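Local coordinates for protein lipase aflb (Neosartorya fumigata, PDB 6IDY) that probably hydrolyses ester bonds of lipids, as a fungal lipase with an alpha/beta-hydrolase fold, and carries a bound calcium ion, at residues A[65-70]-A[364-369]; A[72-77]-A[82-87]; A[96-101]-A[407-412]. All coordinates share one frame; numbering follows the deposited sequence.

Interaction 1: residues A[65-70]-A[364-369]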
ATOM      1  N   GLU A  65       1.063 -24.730   3.472  1.00 31.86           N
ATOM      2  CA  GLU A  65       1.189 -24.650   4.930  1.00 31.70           C
ATOM      3  C   GLU A  65       1.024 -23.211   5.422  1.00 35.54           C
ATOM      4  O   GLU A  65       0.401 -22.997   6.458  1.00 36.49           O
ATOM      5  CB  GLU A  65       2.522 -25.228   5.414  1.00 33.83           C
ATOM      6  CG  GLU A  65       2.532 -26.746   5.447  1.00 43.25           C
ATOM      7  CD  GLU A  65       3.449 -27.369   6.480  1.00 51.02           C
ATOM      8  OE1 GLU A  65       4.442 -26.720   6.878  1.00 39.14           O
ATOM      9  OE2 GLU A  65       3.173 -28.519   6.889  1.00 41.31           O
ATOM     10  N   ALA A  66       1.558 -22.233   4.665  1.00 31.35           N
ATOM     11  CA  ALA A  66       1.448 -20.811   4.978  1.00 30.51           C
ATOM     12  C   ALA A  66      -0.015 -20.375   4.929  1.00 34.03           C
ATOM     13  O   ALA A  66      -0.467 -19.691   5.850  1.00 33.25           O
ATOM     14  CB  ALA A  66       2.272 -19.991   4.001  1.00 31.07           C
ATOM     15  N   PHE A  67      -0.762 -20.806   3.876  1.00 30.10           N
ATOM     16  CA  PHE A  67      -2.184 -20.505   3.720  1.00 29.24           C
ATOM     17  C   PHE A  67      -3.028 -21.189   4.781  1.00 32.90           C
ATOM     18  O   PHE A  67      -4.002 -20.592   5.242  1.00 31.79           O
ATOM     19  CB  PHE A  67      -2.692 -20.836   2.309  1.00 31.03           C
ATOM     20  CG  PHE A  67      -2.401 -19.768   1.285  1.00 32.09           C
ATOM     21  CD1 PHE A  67      -3.019 -18.523   1.358  1.00 34.90           C
ATOM     22  CD2 PHE A  67      -1.528 -20.012   0.234  1.00 35.03           C
ATOM     23  CE1 PHE A  67      -2.752 -17.535   0.407  1.00 35.38           C
ATOM     24  CE2 PHE A  67      -1.272 -19.028  -0.726  1.00 37.47           C
ATOM     25  CZ  PHE A  67      -1.881 -17.795  -0.631  1.00 34.99           C
ATOM     26  N   ASP A  68      -2.635 -22.420   5.200  1.00 30.12           N
ATOM     27  CA  ASP A  68      -3.314 -23.167   6.266  1.00 30.12           C
ATOM     28  C   ASP A  68      -3.227 -22.377   7.579  1.00 33.47           C
ATOM     29  O   ASP A  68      -4.214 -22.298   8.307  1.00 33.37           O
ATOM     30  CB  ASP A  68      -2.720 -24.582   6.431  1.00 32.82           C
ATOM     31  CG  ASP A  68      -3.051 -25.575   5.325  1.00 38.55           C
ATOM     32  OD1 ASP A  68      -3.926 -25.273   4.490  1.00 38.48           O
ATOM     33  OD2 ASP A  68      -2.435 -26.652   5.297  1.00 44.79           O
ATOM     34  N   LYS A  69      -2.064 -21.751   7.847  1.00 29.53           N
ATOM     35  CA  LYS A  69      -1.855 -20.906   9.026  1.00 29.39           C
ATOM     36  C   LYS A  69      -2.736 -19.656   8.946  1.00 33.09           C
ATOM     37  O   LYS A  69      -3.335 -19.286   9.951  1.00 32.73           O
ATOM     38  CB  LYS A  69      -0.386 -20.496   9.160  1.00 31.17           C
ATOM     39  CG  LYS A  69       0.528 -21.635   9.558  1.00 31.97           C
ATOM     40  CD  LYS A  69       1.970 -21.178   9.593  1.00 31.48           C
ATOM     41  CE  LYS A  69       2.910 -22.312   9.899  1.00 33.21           C
ATOM     42  NZ  LYS A  69       2.756 -22.775  11.302  1.00 31.52           N
ATOM     43  N   ILE A  70      -2.815 -19.010   7.759  1.00 30.25           N
ATOM     44  CA  ILE A  70      -3.657 -17.819   7.544  1.00 29.80           C
ATOM     45  C   ILE A  70      -5.142 -18.183   7.768  1.00 33.60           C
ATOM     46  O   ILE A  70      -5.836 -17.479   8.502  1.00 32.45           O
ATOM     47  CB  ILE A  70      -3.390 -17.136   6.168  1.00 32.57           C
ATOM     48  CG1 ILE A  70      -1.931 -16.604   6.089  1.00 32.81           C
ATOM     49  CG2 ILE A  70      -4.413 -16.000   5.897  1.00 32.68           C
ATOM     50  CD1 ILE A  70      -1.447 -16.171   4.684  1.00 35.74           C
ATOM     51  N   VAL A 364      -3.292  -9.355  -1.065  1.00 21.02           N
ATOM     52  CA  VAL A 364      -3.589  -9.055  -2.475  1.00 20.07           C
ATOM     53  C   VAL A 364      -2.267  -8.744  -3.242  1.00 22.75           C
ATOM     54  O   VAL A 364      -2.175  -9.030  -4.438  1.00 22.22           O
ATOM     55  CB  VAL A 364      -4.712  -7.983  -2.662  1.00 22.68           C
ATOM     56  CG1 VAL A 364      -5.115  -7.846  -4.135  1.00 22.42           C
ATOM     57  CG2 VAL A 364      -5.941  -8.325  -1.828  1.00 21.90           C
ATOM     58  N   LEU A 365      -1.214  -8.267  -2.524  1.00 19.32           N
ATOM     59  CA  LEU A 365       0.115  -7.997  -3.105  1.00 18.80           C
ATOM     60  C   LEU A 365       0.782  -9.263  -3.681  1.00 23.29           C
ATOM     61  O   LEU A 365       1.629  -9.161  -4.574  1.00 22.87           O
ATOM     62  CB  LEU A 365       1.046  -7.329  -2.083  1.00 18.54           C
ATOM     63  CG  LEU A 365       0.676  -5.914  -1.626  1.00 21.76           C
ATOM     64  CD1 LEU A 365       1.411  -5.556  -0.337  1.00 21.26           C
ATOM     65  CD2 LEU A 365       0.941  -4.885  -2.730  1.00 21.20           C
ATOM     66  N   TYR A 366       0.414 -10.448  -3.164  1.00 21.08           N
ATOM     67  CA  TYR A 366       0.964 -11.706  -3.662  1.00 22.12           C
ATOM     68  C   TYR A 366      -0.109 -12.564  -4.355  1.00 26.08           C
ATOM     69  O   TYR A 366       0.110 -13.751  -4.580  1.00 26.80           O
ATOM     70  CB  TYR A 366       1.749 -12.486  -2.576  1.00 23.65           C
ATOM     71  CG  TYR A 366       0.998 -12.804  -1.295  1.00 25.52           C
ATOM     72  CD1 TYR A 366      -0.037 -13.737  -1.281  1.00 27.19           C
ATOM     73  CD2 TYR A 366       1.389 -12.249  -0.081  1.00 26.05           C
ATOM     74  CE1 TYR A 366      -0.707 -14.057  -0.101  1.00 26.58           C
ATOM     75  CE2 TYR A 366       0.733 -12.569   1.108  1.00 26.45           C
ATOM     76  CZ  TYR A 366      -0.309 -13.481   1.094  1.00 31.06           C
ATOM     77  OH  TYR A 366      -0.974 -13.780   2.258  1.00 26.57           O
ATOM     78  N   ASN A 367      -1.260 -11.963  -4.701  1.00 22.23           N
ATOM     79  CA  ASN A 367      -2.344 -12.689  -5.368  1.00 22.09           C
ATOM     80  C   ASN A 367      -2.052 -12.889  -6.879  1.00 26.96           C
ATOM     81  O   ASN A 367      -1.685 -11.922  -7.552  1.00 26.07           O
ATOM     82  CB  ASN A 367      -3.697 -12.009  -5.138  1.00 17.06           C
ATOM     83  CG  ASN A 367      -4.828 -12.762  -5.772  1.00 29.41           C
ATOM     84  OD1 ASN A 367      -5.140 -12.574  -6.946  1.00 23.97           O
ATOM     85  ND2 ASN A 367      -5.442 -13.661  -5.024  1.00 19.20           N
ATOM     86  N   PRO A 368      -2.213 -14.122  -7.427  1.00 24.88           N
ATOM     87  CA  PRO A 368      -1.895 -14.341  -8.854  1.00 24.75           C
ATOM     88  C   PRO A 368      -2.760 -13.562  -9.836  1.00 27.34           C
ATOM     89  O   PRO A 368      -2.246 -13.140 -10.872  1.00 27.33           O
ATOM     90  CB  PRO A 368      -2.033 -15.853  -9.031  1.00 27.18           C
ATOM     91  CG  PRO A 368      -2.857 -16.300  -7.900  1.00 31.05           C
ATOM     92  CD  PRO A 368      -2.612 -15.383  -6.766  1.00 26.21           C
ATOM     93  N   LEU A 369      -4.050 -13.358  -9.511  1.00 23.09           N
ATOM     94  CA  LEU A 369      -4.966 -12.575 -10.343  1.00 23.19           C
ATOM     95  C   LEU A 369      -4.555 -11.095 -10.316  1.00 26.24           C
ATOM     96  O   LEU A 369      -4.535 -10.463 -11.372  1.00 25.29           O
ATOM     97  CB  LEU A 369      -6.437 -12.768  -9.917  1.00 23.16           C
ATOM     98  CG  LEU A 369      -7.502 -11.946 -10.668  1.00 27.02           C
ATOM     99  CD1 LEU A 369      -7.671 -12.413 -12.125  1.00 27.75           C
ATOM    100  CD2 LEU A 369      -8.827 -11.947  -9.923  1.00 25.48           C
TER
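Tyr366 reaches out of the 364-369 segment to meet two residues one turn apart on helix 63-73, Phe67 and Ile70, and the contact is theirs alone. The packing is mainly apolar. The side chains of Phe67 and Tyr366 run antiparallel and overlap near their ends, with Phe67 CZ 4.0 Å from Tyr366 CE1; the two rings meet obliquely. The backbones stay well apart, the CA atoms of Phe67 and Tyr366 lying 11.9 Å from each other, so side chains alone span the gap, and Tyr366 buries more surface in doing so than either of its partners. With its CG held between the backbone N and the carbonyl carbon (chi1 56°), Tyr366 sends its ring across that gap. Ile70 meets the phenol end head-on, and its CD1 methyl sits 3.4 Å from the phenol oxygen, Tyr366 OH.

No hydrogen bond crosses between the two segments. The polar partner of the phenol oxygen comes instead from helix 405-412: Tyr366 OH is hydrogen-bonded to Glu412 OE2, which anchors the end of the ring in an otherwise greasy setting. The residue after the tyrosine, Asn367, is the N-cap of the next helix.

All three touching residues are buried. Phe67 also meets the ring of Tyr359, with the planes at about 70°, and rests on Leu408, against which Tyr366 packs as well, so helix 405-412 flanks the contact. On the other segment, Val364 and Leu365 lie on Ile259 of strand 253-259. The contact thus joins helix 63-73, in the N-terminal part of the chain, to the short turn just before helix 368-379.

Interaction 2: residues A[72-77]-A[82-87]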
ATOM      1  N   SER A  72      -6.304 -20.556   9.591  1.00 32.37           N
ATOM      2  CA  SER A  72      -6.443 -20.845  11.017  1.00 32.98           C
ATOM      3  C   SER A  72      -6.765 -19.540  11.774  1.00 35.48           C
ATOM      4  O   SER A  72      -7.548 -19.560  12.726  1.00 34.60           O
ATOM      5  CB  SER A  72      -5.158 -21.466  11.559  1.00 37.71           C
ATOM      6  OG  SER A  72      -5.232 -21.656  12.963  1.00 52.96           O
ATOM      7  N   ILE A  73      -6.167 -18.408  11.337  1.00 31.25           N
ATOM      8  CA  ILE A  73      -6.400 -17.079  11.920  1.00 30.16           C
ATOM      9  C   ILE A  73      -7.843 -16.644  11.597  1.00 31.64           C
ATOM     10  O   ILE A  73      -8.505 -16.038  12.438  1.00 32.14           O
ATOM     11  CB  ILE A  73      -5.344 -16.034  11.425  1.00 32.29           C
ATOM     12  CG1 ILE A  73      -3.905 -16.448  11.822  1.00 32.69           C
ATOM     13  CG2 ILE A  73      -5.670 -14.609  11.917  1.00 32.33           C
ATOM     14  CD1 ILE A  73      -2.768 -15.662  11.106  1.00 31.01           C
ATOM     15  N   PHE A  74      -8.321 -16.992  10.390  1.00 26.43           N
ATOM     16  CA  PHE A  74      -9.653 -16.652   9.875  1.00 24.98           C
ATOM     17  C   PHE A  74     -10.758 -17.632  10.296  1.00 30.68           C
ATOM     18  O   PHE A  74     -11.907 -17.449   9.882  1.00 30.40           O
ATOM     19  CB  PHE A  74      -9.601 -16.527   8.341  1.00 25.49           C
ATOM     20  CG  PHE A  74      -9.124 -15.188   7.821  1.00 25.39           C
ATOM     21  CD1 PHE A  74      -7.786 -14.813   7.934  1.00 27.20           C
ATOM     22  CD2 PHE A  74     -10.000 -14.321   7.183  1.00 25.27           C
ATOM     23  CE1 PHE A  74      -7.347 -13.574   7.455  1.00 26.51           C
ATOM     24  CE2 PHE A  74      -9.553 -13.090   6.683  1.00 26.79           C
ATOM     25  CZ  PHE A  74      -8.232 -12.724   6.830  1.00 24.58           C
ATOM     26  N   ALA A  75     -10.425 -18.648  11.135  1.00 28.33           N
ATOM     27  CA  ALA A  75     -11.365 -19.683  11.596  1.00 29.05           C
ATOM     28  C   ALA A  75     -12.599 -19.144  12.329  1.00 33.12           C
ATOM     29  O   ALA A  75     -13.677 -19.714  12.185  1.00 33.48           O
ATOM     30  CB  ALA A  75     -10.645 -20.712  12.460  1.00 30.57           C
ATOM     31  N   ASP A  76     -12.442 -18.061  13.109  1.00 29.81           N
ATOM     32  CA  ASP A  76     -13.532 -17.428  13.861  1.00 29.65           C
ATOM     33  C   ASP A  76     -14.064 -16.192  13.139  1.00 29.96           C
ATOM     34  O   ASP A  76     -14.859 -15.435  13.701  1.00 30.23           O
ATOM     35  CB  ASP A  76     -13.084 -17.087  15.294  1.00 33.00           C
ATOM     36  CG  ASP A  76     -12.737 -18.299  16.134  1.00 51.26           C
ATOM     37  OD1 ASP A  76     -13.601 -19.200  16.267  1.00 53.99           O
ATOM     38  OD2 ASP A  76     -11.606 -18.348  16.662  1.00 60.67           O
ATOM     39  N   GLY A  77     -13.663 -16.040  11.882  1.00 23.96           N
ATOM     40  CA  GLY A  77     -14.072 -14.947  11.015  1.00 22.44           C
ATOM     41  C   GLY A  77     -12.906 -14.073  10.627  1.00 25.48           C
ATOM     42  O   GLY A  77     -11.783 -14.291  11.093  1.00 24.03           O
ATOM     43  N   LEU A  82      -5.311  -5.580  14.759  1.00 21.86           N
ATOM     44  CA  LEU A  82      -4.640  -6.020  15.978  1.00 23.88           C
ATOM     45  C   LEU A  82      -4.659  -7.548  16.154  1.00 27.41           C
ATOM     46  O   LEU A  82      -3.622  -8.124  16.495  1.00 26.85           O
ATOM     47  CB  LEU A  82      -5.182  -5.293  17.235  1.00 24.98           C
ATOM     48  CG  LEU A  82      -5.005  -3.760  17.297  1.00 30.16           C
ATOM     49  CD1 LEU A  82      -5.713  -3.182  18.520  1.00 30.72           C
ATOM     50  CD2 LEU A  82      -3.530  -3.357  17.325  1.00 32.71           C
ATOM     51  N   LYS A  83      -5.812  -8.203  15.877  1.00 23.27           N
ATOM     52  CA  LYS A  83      -5.917  -9.662  15.983  1.00 23.62           C
ATOM     53  C   LYS A  83      -5.042 -10.334  14.941  1.00 26.93           C
ATOM     54  O   LYS A  83      -4.295 -11.246  15.286  1.00 27.22           O
ATOM     55  CB  LYS A  83      -7.371 -10.161  15.893  1.00 25.81           C
ATOM     56  CG  LYS A  83      -7.491 -11.666  16.148  1.00 35.73           C
ATOM     57  CD  LYS A  83      -8.924 -12.164  16.093  1.00 47.45           C
ATOM     58  CE  LYS A  83      -8.975 -13.668  16.234  1.00 56.64           C
ATOM     59  NZ  LYS A  83     -10.363 -14.192  16.147  1.00 63.16           N
ATOM     60  N   MET A  84      -5.104  -9.863  13.682  1.00 23.70           N
ATOM     61  CA  MET A  84      -4.287 -10.391  12.588  1.00 22.80           C
ATOM     62  C   MET A  84      -2.791 -10.328  12.955  1.00 27.04           C
ATOM     63  O   MET A  84      -2.112 -11.346  12.879  1.00 25.99           O
ATOM     64  CB  MET A  84      -4.573  -9.637  11.275  1.00 23.86           C
ATOM     65  CG  MET A  84      -3.927 -10.267  10.055  1.00 27.17           C
ATOM     66  SD  MET A  84      -4.663 -11.840   9.587  1.00 31.27           S
ATOM     67  CE  MET A  84      -3.351 -12.570   8.663  1.00 28.09           C
ATOM     68  N   THR A  85      -2.311  -9.154  13.408  1.00 25.59           N
ATOM     69  CA  THR A  85      -0.905  -8.911  13.781  1.00 26.46           C
ATOM     70  C   THR A  85      -0.441  -9.824  14.916  1.00 31.30           C
ATOM     71  O   THR A  85       0.655 -10.375  14.834  1.00 30.88           O
ATOM     72  CB  THR A  85      -0.653  -7.420  14.069  1.00 31.58           C
ATOM     73  OG1 THR A  85      -1.214  -6.650  13.009  1.00 26.87           O
ATOM     74  CG2 THR A  85       0.832  -7.088  14.184  1.00 32.18           C
ATOM     75  N   ARG A  86      -1.283 -10.004  15.949  1.00 29.64           N
ATOM     76  CA  ARG A  86      -0.981 -10.874  17.089  1.00 30.67           C
ATOM     77  C   ARG A  86      -0.908 -12.353  16.663  1.00 35.52           C
ATOM     78  O   ARG A  86       0.031 -13.046  17.043  1.00 36.61           O
ATOM     79  CB  ARG A  86      -2.035 -10.682  18.199  1.00 31.76           C
ATOM     80  CG  ARG A  86      -1.753 -11.478  19.477  1.00 46.45           C
ATOM     81  CD  ARG A  86      -3.032 -11.964  20.138  1.00 61.82           C
ATOM     82  NE  ARG A  86      -3.465 -11.081  21.222  1.00 75.59           N
ATOM     83  CZ  ARG A  86      -4.400 -10.143  21.106  1.00 92.34           C
ATOM     84  NH1 ARG A  86      -5.015  -9.947  19.944  1.00 80.81           N
ATOM     85  NH2 ARG A  86      -4.723  -9.387  22.148  1.00 79.16           N
ATOM     86  N   GLU A  87      -1.898 -12.824  15.889  1.00 31.87           N
ATOM     87  CA  GLU A  87      -2.008 -14.222  15.456  1.00 32.38           C
ATOM     88  C   GLU A  87      -0.945 -14.656  14.444  1.00 37.32           C
ATOM     89  O   GLU A  87      -0.611 -15.840  14.409  1.00 36.65           O
ATOM     90  CB  GLU A  87      -3.419 -14.538  14.939  1.00 33.11           C
ATOM     91  CG  GLU A  87      -4.498 -14.518  16.012  1.00 41.72           C
ATOM     92  CD  GLU A  87      -4.245 -15.392  17.226  1.00 66.06           C
ATOM     93  OE1 GLU A  87      -3.910 -16.584  17.048  1.00 61.62           O
ATOM     94  OE2 GLU A  87      -4.381 -14.877  18.360  1.00 63.92           O
TER
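Ile73, near the end of helix 63-73, fits against Met84 and Glu87 of helix 81-90 and has more surface buried here than any other residue of the two segments. Both of its branches touch Glu87 CB, CG1 at 3.7 Å, and CG2, anti to the backbone N, also lies 3.8 Å from Met84 SD. The CD1 methyl continues toward the Glu87 backbone. Glu87 takes part through its CB, while its chain bends at chi2 and carries the carboxylate away.

Met84 comes next. It crosses Ile73 at about a right angle, and the bend in its chain (chi2 70°) brings the sulfur against both Ile73 CG2 and Phe74 CE1. Met84 SD is 3.8 Å from Phe74 CE1, a Met-aromatic contact that approaches the ring obliquely. Phe74 also touches Phe317 and Val358 in loops beyond.

Lys83 runs out fully extended along the outer border, its NZ 4.4 Å from Asp76 OD2. That is too long for a salt bridge, so the opposite charges probably attract only loosely.

No hydrogen bond joins the two segments. The helical hairpin is therefore held at this point by methyl, methylene and sulfur contacts; the nearest opposite charges, Asp76 and Lys83, stand at the outer border, and the Glu87 carboxylate leads away from the packed carbons.

Interaction 3: residues A[96-101]-A[407-412]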
ATOM      1  N   ALA A  96      12.466 -16.929  11.457  1.00 35.78           N
ATOM      2  CA  ALA A  96      13.548 -16.140  12.049  1.00 35.80           C
ATOM      3  C   ALA A  96      14.313 -15.261  11.062  1.00 39.00           C
ATOM      4  O   ALA A  96      14.565 -14.104  11.381  1.00 38.09           O
ATOM      5  CB  ALA A  96      14.504 -17.049  12.808  1.00 37.48           C
ATOM      6  N   ASP A  97      14.671 -15.791   9.876  1.00 36.19           N
ATOM      7  CA  ASP A  97      15.419 -15.037   8.865  1.00 36.45           C
ATOM      8  C   ASP A  97      14.620 -13.844   8.323  1.00 38.47           C
ATOM      9  O   ASP A  97      15.180 -12.757   8.142  1.00 37.40           O
ATOM     10  CB  ASP A  97      15.918 -15.961   7.737  1.00 40.19           C
ATOM     11  CG  ASP A  97      14.834 -16.632   6.901  1.00 58.27           C
ATOM     12  OD1 ASP A  97      13.836 -17.116   7.491  1.00 60.01           O
ATOM     13  OD2 ASP A  97      14.994 -16.692   5.660  1.00 65.99           O
ATOM     14  N   ILE A  98      13.300 -14.030   8.121  1.00 34.27           N
ATOM     15  CA  ILE A  98      12.417 -12.961   7.651  1.00 32.16           C
ATOM     16  C   ILE A  98      12.224 -11.948   8.789  1.00 34.48           C
ATOM     17  O   ILE A  98      12.389 -10.751   8.551  1.00 32.82           O
ATOM     18  CB  ILE A  98      11.106 -13.504   7.004  1.00 34.76           C
ATOM     19  CG1 ILE A  98      11.452 -14.280   5.703  1.00 35.48           C
ATOM     20  CG2 ILE A  98      10.107 -12.358   6.710  1.00 33.73           C
ATOM     21  CD1 ILE A  98      10.356 -15.147   5.096  1.00 43.02           C
ATOM     22  N   LEU A  99      11.984 -12.437  10.036  1.00 31.87           N
ATOM     23  CA  LEU A  99      11.850 -11.605  11.238  1.00 31.97           C
ATOM     24  C   LEU A  99      13.093 -10.732  11.447  1.00 37.20           C
ATOM     25  O   LEU A  99      12.955  -9.544  11.746  1.00 37.18           O
ATOM     26  CB  LEU A  99      11.611 -12.459  12.501  1.00 32.78           C
ATOM     27  CG  LEU A  99      10.176 -12.905  12.795  1.00 37.10           C
ATOM     28  CD1 LEU A  99      10.132 -13.825  14.004  1.00 37.80           C
ATOM     29  CD2 LEU A  99       9.254 -11.718  13.027  1.00 37.04           C
ATOM     30  N   SER A 100      14.297 -11.316  11.260  1.00 34.58           N
ATOM     31  CA  SER A 100      15.580 -10.620  11.391  1.00 35.15           C
ATOM     32  C   SER A 100      15.686  -9.480  10.379  1.00 37.92           C
ATOM     33  O   SER A 100      16.107  -8.385  10.750  1.00 37.76           O
ATOM     34  CB  SER A 100      16.743 -11.596  11.228  1.00 40.00           C
ATOM     35  OG  SER A 100      17.996 -10.948  11.371  1.00 51.59           O
ATOM     36  N   PHE A 101      15.264  -9.729   9.117  1.00 33.89           N
ATOM     37  CA  PHE A 101      15.265  -8.742   8.035  1.00 32.50           C
ATOM     38  C   PHE A 101      14.279  -7.609   8.348  1.00 35.90           C
ATOM     39  O   PHE A 101      14.651  -6.440   8.251  1.00 37.13           O
ATOM     40  CB  PHE A 101      14.952  -9.409   6.678  1.00 33.84           C
ATOM     41  CG  PHE A 101      14.812  -8.460   5.505  1.00 34.79           C
ATOM     42  CD1 PHE A 101      15.934  -7.879   4.921  1.00 37.80           C
ATOM     43  CD2 PHE A 101      13.563  -8.164   4.974  1.00 35.68           C
ATOM     44  CE1 PHE A 101      15.805  -7.008   3.834  1.00 38.15           C
ATOM     45  CE2 PHE A 101      13.435  -7.291   3.888  1.00 38.11           C
ATOM     46  CZ  PHE A 101      14.557  -6.717   3.328  1.00 36.60           C
ATOM     47  N   ASP A 407       8.162 -14.621  -0.067  1.00 27.37           N
ATOM     48  CA  ASP A 407       7.437 -13.432  -0.524  1.00 25.90           C
ATOM     49  C   ASP A 407       6.074 -13.347   0.173  1.00 29.02           C
ATOM     50  O   ASP A 407       5.720 -12.277   0.658  1.00 27.72           O
ATOM     51  CB  ASP A 407       7.295 -13.450  -2.049  1.00 27.10           C
ATOM     52  CG  ASP A 407       8.627 -13.394  -2.774  1.00 31.15           C
ATOM     53  OD1 ASP A 407       9.411 -12.462  -2.502  1.00 30.33           O
ATOM     54  OD2 ASP A 407       8.877 -14.273  -3.623  1.00 35.62           O
ATOM     55  N   LEU A 408       5.349 -14.487   0.280  1.00 26.47           N
ATOM     56  CA  LEU A 408       4.067 -14.602   0.982  1.00 26.52           C
ATOM     57  C   LEU A 408       4.294 -14.262   2.471  1.00 29.89           C
ATOM     58  O   LEU A 408       3.592 -13.408   3.016  1.00 29.24           O
ATOM     59  CB  LEU A 408       3.519 -16.051   0.845  1.00 27.39           C
ATOM     60  CG  LEU A 408       2.033 -16.339   1.188  1.00 32.29           C
ATOM     61  CD1 LEU A 408       1.654 -17.712   0.734  1.00 33.39           C
ATOM     62  CD2 LEU A 408       1.747 -16.259   2.685  1.00 34.30           C
ATOM     63  N   LEU A 409       5.278 -14.930   3.113  1.00 25.83           N
ATOM     64  CA  LEU A 409       5.600 -14.741   4.535  1.00 25.08           C
ATOM     65  C   LEU A 409       6.061 -13.330   4.866  1.00 27.15           C
ATOM     66  O   LEU A 409       5.586 -12.749   5.839  1.00 25.86           O
ATOM     67  CB  LEU A 409       6.611 -15.784   5.043  1.00 25.83           C
ATOM     68  CG  LEU A 409       6.309 -17.268   4.748  1.00 31.06           C
ATOM     69  CD1 LEU A 409       7.445 -18.166   5.221  1.00 31.45           C
ATOM     70  CD2 LEU A 409       4.980 -17.711   5.347  1.00 31.95           C
ATOM     71  N   GLY A 410       6.959 -12.793   4.045  1.00 24.42           N
ATOM     72  CA  GLY A 410       7.496 -11.448   4.200  1.00 24.02           C
ATOM     73  C   GLY A 410       6.439 -10.369   4.085  1.00 27.38           C
ATOM     74  O   GLY A 410       6.448  -9.418   4.871  1.00 26.56           O
ATOM     75  N   THR A 411       5.511 -10.516   3.115  1.00 23.86           N
ATOM     76  CA  THR A 411       4.384  -9.587   2.911  1.00 22.60           C
ATOM     77  C   THR A 411       3.478  -9.581   4.153  1.00 26.02           C
ATOM     78  O   THR A 411       3.027  -8.527   4.579  1.00 25.95           O
ATOM     79  CB  THR A 411       3.627  -9.930   1.622  1.00 27.79           C
ATOM     80  OG1 THR A 411       4.528  -9.838   0.517  1.00 27.51           O
ATOM     81  CG2 THR A 411       2.416  -9.027   1.377  1.00 23.97           C
ATOM     82  N   GLU A 412       3.231 -10.755   4.735  1.00 22.96           N
ATOM     83  CA  GLU A 412       2.429 -10.895   5.950  1.00 22.35           C
ATOM     84  C   GLU A 412       3.130 -10.256   7.155  1.00 26.60           C
ATOM     85  O   GLU A 412       2.473  -9.606   7.972  1.00 25.71           O
ATOM     86  CB  GLU A 412       2.095 -12.382   6.218  1.00 23.63           C
ATOM     87  CG  GLU A 412       0.960 -12.907   5.344  1.00 26.63           C
ATOM     88  CD  GLU A 412      -0.317 -12.085   5.363  1.00 28.00           C
ATOM     89  OE1 GLU A 412      -0.644 -11.525   6.431  1.00 25.93           O
ATOM     90  OE2 GLU A 412      -0.996 -12.002   4.316  1.00 23.13           O
TER
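Ile98 on helix 96-103 is the one side chain that meets helix 405-412 here, lying over Leu409 and Gly410. Taken in order along 407-412, Asp407 comes first: its side chain forms a salt bridge with Lys183 and accepts a hydrogen bond from Gly404 N, while its carbonyl O serves the helix further on.

At Leu409 the contact begins. Ile98 CD1 comes to 3.8 Å from Leu409 CB, the two side chains crossing at about a right angle, and the CD1 methyl of Leu409 lies just beyond. Gly410 follows, with Ile98 CG2 only 3.7 Å from Gly410 CA. Here the backbones come closest, Ile98 CA to Gly410 CA measuring 6.2 Å, since a glycine puts no side chain between the helices.

Thr411 points away. Its OG1 gives a hydrogen bond to Asp407 O at 2.7 Å, with a C=O...O angle of 153°, while Thr411 N reaches the same oxygen from the opposite face of its plane. One carbonyl thus takes two donors.

With no polar bond between the segments, the helices are joined by methyl groups against bare backbone and aliphatic carbon: a small, wholly apolar van der Waals contact, in which the glycine allows the close backbone approach.

How the interactions relate
From the N terminus, helix 63-73 comes first, and it serves both interaction 1 and interaction 2. Interaction 2 closes a short loop at once, folding helix 81-90 back on its predecessor, and this small loop lies within the far longer one that interaction 1 closes 294 residues on. Interaction 3 opens later, at helix 96-103, and its long loop ends at helix 405-412, so interactions 1 and 3 cross along the chain while 2 and 3 stand in series. Segment 407-412 is the meeting point: it touches 364-369 and 65-70, and Met84 CE approaches Glu412 OE1. Together they tie the early helices to the turn before helix 368-379 and to helix 405-412 late in the chain.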